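Local coordinates for NleG5-1 effector (Enterobacteria phage YYZ-2008, PDB 5VGC), which probably acts as a ubiquitin-protein transferase (E3 ligase) of the NleG effector family and binds calcium ions in the crystal, at residues V4-P12 with E36-L44. The protein carries 1 engineered substitution. Residues are numbered along the deposited sequence; the frame is centred on the assembly and turned at random.
Sequences VDLTPYILP and EAQIRLGEL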
loop_
_atom_site.group_PDB
_atom_site.type_symbol
_atom_site.label_atom_id
_atom_site.label_comp_id
_atom_site.label_asym_id
_atom_site.label_seq_id
_atom_site.Cartn_x
_atom_site.Cartn_y
_atom_site.Cartn_z
ATOM N N VAL A 4 -1.713 -18.564 35.168
ATOM C CA VAL A 4 -2.986 -19.162 34.646
ATOM C C VAL A 4 -2.746 -20.606 34.176
ATOM O O VAL A 4 -1.782 -20.869 33.470
ATOM C CB VAL A 4 -3.585 -18.312 33.489
ATOM C CG1 VAL A 4 -4.843 -18.968 32.920
ATOM C CG2 VAL A 4 -3.875 -16.888 33.951
ATOM N N ASP A 5 -3.632 -21.528 34.567
ATOM C CA ASP A 5 -3.579 -22.921 34.086
ATOM C C ASP A 5 -4.784 -23.277 33.208
ATOM O O ASP A 5 -5.932 -22.948 33.529
ATOM C CB ASP A 5 -3.444 -23.917 35.247
ATOM C CG ASP A 5 -4.719 -24.080 36.049
ATOM O OD1 ASP A 5 -5.332 -23.054 36.410
ATOM O OD2 ASP A 5 -5.108 -25.243 36.323
ATOM N N LEU A 6 -4.498 -23.949 32.097
ATOM C CA LEU A 6 -5.514 -24.388 31.146
ATOM C C LEU A 6 -5.636 -25.913 31.022
ATOM O O LEU A 6 -6.443 -26.398 30.216
ATOM C CB LEU A 6 -5.249 -23.756 29.775
ATOM C CG LEU A 6 -5.219 -22.226 29.761
ATOM C CD1 LEU A 6 -4.887 -21.719 28.363
ATOM C CD2 LEU A 6 -6.536 -21.642 30.256
ATOM N N THR A 7 -4.869 -26.661 31.822
ATOM C CA THR A 7 -4.994 -28.126 31.896
ATOM C C THR A 7 -6.462 -28.573 32.043
ATOM O O THR A 7 -6.894 -29.462 31.299
ATOM C CB THR A 7 -4.130 -28.743 33.029
ATOM O OG1 THR A 7 -2.867 -28.067 33.111
ATOM C CG2 THR A 7 -3.908 -30.233 32.784
ATOM N N PRO A 8 -7.235 -27.950 32.975
ATOM C CA PRO A 8 -8.694 -28.140 33.014
ATOM C C PRO A 8 -9.404 -28.260 31.651
ATOM O O PRO A 8 -10.296 -29.102 31.504
ATOM C CB PRO A 8 -9.190 -26.873 33.739
ATOM C CG PRO A 8 -8.042 -26.406 34.567
ATOM C CD PRO A 8 -6.796 -27.129 34.126
ATOM N N TYR A 9 -9.004 -27.434 30.682
ATOM C CA TYR A 9 -9.640 -27.404 29.363
ATOM C C TYR A 9 -8.980 -28.330 28.325
ATOM O O TYR A 9 -9.418 -28.335 27.177
ATOM C CB TYR A 9 -9.692 -25.960 28.846
ATOM C CG TYR A 9 -10.315 -24.981 29.822
ATOM C CD1 TYR A 9 -9.532 -24.277 30.735
ATOM C CD2 TYR A 9 -11.690 -24.753 29.831
ATOM C CE1 TYR A 9 -10.095 -23.381 31.632
ATOM C CE2 TYR A 9 -12.266 -23.857 30.729
ATOM C CZ TYR A 9 -11.464 -23.168 31.621
ATOM O OH TYR A 9 -12.013 -22.274 32.512
ATOM N N ILE A 10 -7.975 -29.114 28.736
ATOM C CA ILE A 10 -7.282 -30.030 27.822
ATOM C C ILE A 10 -8.235 -31.135 27.330
ATOM O O ILE A 10 -9.208 -31.464 28.010
ATOM C CB ILE A 10 -6.023 -30.646 28.492
ATOM C CG1 ILE A 10 -5.046 -31.195 27.438
ATOM C CG2 ILE A 10 -6.392 -31.751 29.486
ATOM C CD1 ILE A 10 -3.717 -31.632 28.016
ATOM N N LEU A 11 -7.954 -31.684 26.151
ATOM C CA LEU A 11 -8.731 -32.783 25.580
ATOM C C LEU A 11 -7.806 -33.818 24.952
ATOM O O LEU A 11 -6.775 -33.456 24.395
ATOM C CB LEU A 11 -9.701 -32.263 24.519
ATOM C CG LEU A 11 -10.861 -31.408 25.001
ATOM C CD1 LEU A 11 -11.572 -30.787 23.800
ATOM C CD2 LEU A 11 -11.818 -32.210 25.875
ATOM N N PRO A 12 -8.184 -35.111 25.020
ATOM C CA PRO A 12 -7.288 -36.177 24.592
ATOM C C PRO A 12 -7.429 -36.510 23.112
ATOM O O PRO A 12 -8.544 -36.487 22.567
ATOM C CB PRO A 12 -7.749 -37.360 25.443
ATOM C CG PRO A 12 -9.221 -37.147 25.594
ATOM C CD PRO A 12 -9.486 -35.669 25.456
ATOM N N GLU A 36 4.344 -10.328 30.375
ATOM C CA GLU A 36 4.111 -11.607 29.705
ATOM C C GLU A 36 3.168 -12.422 30.567
ATOM O O GLU A 36 3.128 -12.222 31.780
ATOM C CB GLU A 36 5.422 -12.380 29.472
ATOM C CG GLU A 36 6.033 -13.081 30.689
ATOM C CD GLU A 36 7.089 -14.100 30.294
ATOM O OE1 GLU A 36 7.867 -13.782 29.370
ATOM O OE2 GLU A 36 7.133 -15.209 30.887
ATOM N N ALA A 37 2.416 -13.334 29.952
ATOM C CA ALA A 37 1.534 -14.236 30.706
ATOM C C ALA A 37 2.087 -15.667 30.627
ATOM O O ALA A 37 2.317 -16.203 29.527
ATOM C CB ALA A 37 0.111 -14.163 30.186
ATOM N N GLN A 38 2.318 -16.266 31.798
ATOM C CA GLN A 38 2.790 -17.653 31.901
ATOM C C GLN A 38 1.587 -18.585 32.034
ATOM O O GLN A 38 0.920 -18.602 33.074
ATOM C CB GLN A 38 3.764 -17.842 33.078
ATOM C CG GLN A 38 5.227 -17.556 32.741
ATOM C CD GLN A 38 5.898 -18.656 31.920
ATOM O OE1 GLN A 38 5.548 -19.837 32.011
ATOM N NE2 GLN A 38 6.873 -18.265 31.114
ATOM N N ILE A 39 1.323 -19.346 30.972
ATOM C CA ILE A 39 0.236 -20.320 30.937
ATOM C C ILE A 39 0.781 -21.723 31.236
ATOM O O ILE A 39 1.846 -22.105 30.730
ATOM C CB ILE A 39 -0.527 -20.262 29.584
ATOM C CG1 ILE A 39 -1.425 -19.018 29.559
ATOM C CG2 ILE A 39 -1.372 -21.523 29.352
ATOM C CD1 ILE A 39 -2.056 -18.716 28.218
ATOM N N ARG A 40 0.040 -22.465 32.067
ATOM C CA ARG A 40 0.309 -23.880 32.354
ATOM C C ARG A 40 -0.615 -24.765 31.522
ATOM O O ARG A 40 -1.828 -24.559 31.512
ATOM C CB ARG A 40 0.074 -24.185 33.840
ATOM C CG ARG A 40 0.666 -25.508 34.310
ATOM C CD ARG A 40 0.334 -25.788 35.770
ATOM N NE ARG A 40 0.829 -24.737 36.662
ATOM C CZ ARG A 40 2.100 -24.570 37.034
ATOM N NH1 ARG A 40 3.065 -25.384 36.602
ATOM N NH2 ARG A 40 2.416 -23.570 37.852
ATOM N N LEU A 41 -0.041 -25.752 30.837
ATOM C CA LEU A 41 -0.821 -26.741 30.077
ATOM C C LEU A 41 -0.222 -28.105 30.309
ATOM O O LEU A 41 0.956 -28.309 30.037
ATOM C CB LEU A 41 -0.799 -26.413 28.581
ATOM C CG LEU A 41 -1.889 -25.486 28.061
ATOM C CD1 LEU A 41 -1.489 -25.014 26.678
ATOM C CD2 LEU A 41 -3.225 -26.210 28.012
ATOM N N GLY A 42 -1.034 -29.039 30.801
ATOM C CA GLY A 42 -0.520 -30.269 31.401
ATOM C C GLY A 42 0.336 -29.836 32.578
ATOM O O GLY A 42 -0.155 -29.160 33.486
ATOM N N GLU A 43 1.606 -30.217 32.552
ATOM C CA GLU A 43 2.624 -29.585 33.387
ATOM C C GLU A 43 3.744 -29.108 32.454
ATOM O O GLU A 43 4.910 -29.489 32.595
ATOM C CB GLU A 43 3.118 -30.537 34.488
ATOM C CG GLU A 43 2.050 -30.866 35.536
ATOM C CD GLU A 43 2.592 -31.115 36.938
ATOM O OE1 GLU A 43 3.592 -30.483 37.339
ATOM O OE2 GLU A 43 2.001 -31.949 37.657
ATOM N N LEU A 44 3.349 -28.270 31.492
ATOM C CA LEU A 44 4.254 -27.626 30.530
ATOM C C LEU A 44 4.041 -26.112 30.591
ATOM O O LEU A 44 2.896 -25.642 30.706
ATOM C CB LEU A 44 4.012 -28.102 29.087
ATOM C CG LEU A 44 4.304 -29.549 28.675
ATOM C CD1 LEU A 44 3.174 -30.471 29.100
ATOM C CD2 LEU A 44 4.531 -29.646 27.170
#
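Val4 to Thr7 run parallel, 15° apart, beside Gln38 to Gly42, adding a short parallel partner to the outer edge of the antiparallel sheet made by strands 37-41, 44-50 and 57-60. It is a worked example of a single beta bridge between an N-terminal tail and an edge strand, Arg40 facing Asp5. Arg40 N donates to Val4 O at 2.8 Å. Arg40 O accepts Leu6 N at 2.8 Å, the N-H pointing almost straight at it (178°), and a weak third bond runs from Val4 N to Gln38 O. One side of the bridge is apolar. The Leu6 side chain lies aslant that of Ile39, its CD1 3.7 Å from Ile39 CG2, while Leu41 CD2 reaches back to Leu6 CB at 3.6 Å. Ile39 also packs against helix 22-34 and Leu41 against helix 68-85. On the other, exposed side Asp5 CB and Arg40 CB meet at 3.8 Å, but Asp5 OD2 stays 6.0 Å from Arg40 NE. Beyond the bridge the tail turns into the 3-10 segment 7-9. There a chi1 of -39° sets Thr7 OG1 beside the backbone N and turns CG2 onto Gly42 CA, while OG1 donates to a lone pair of Gly42 O, in the carbonyl plane, at 2.9 Å.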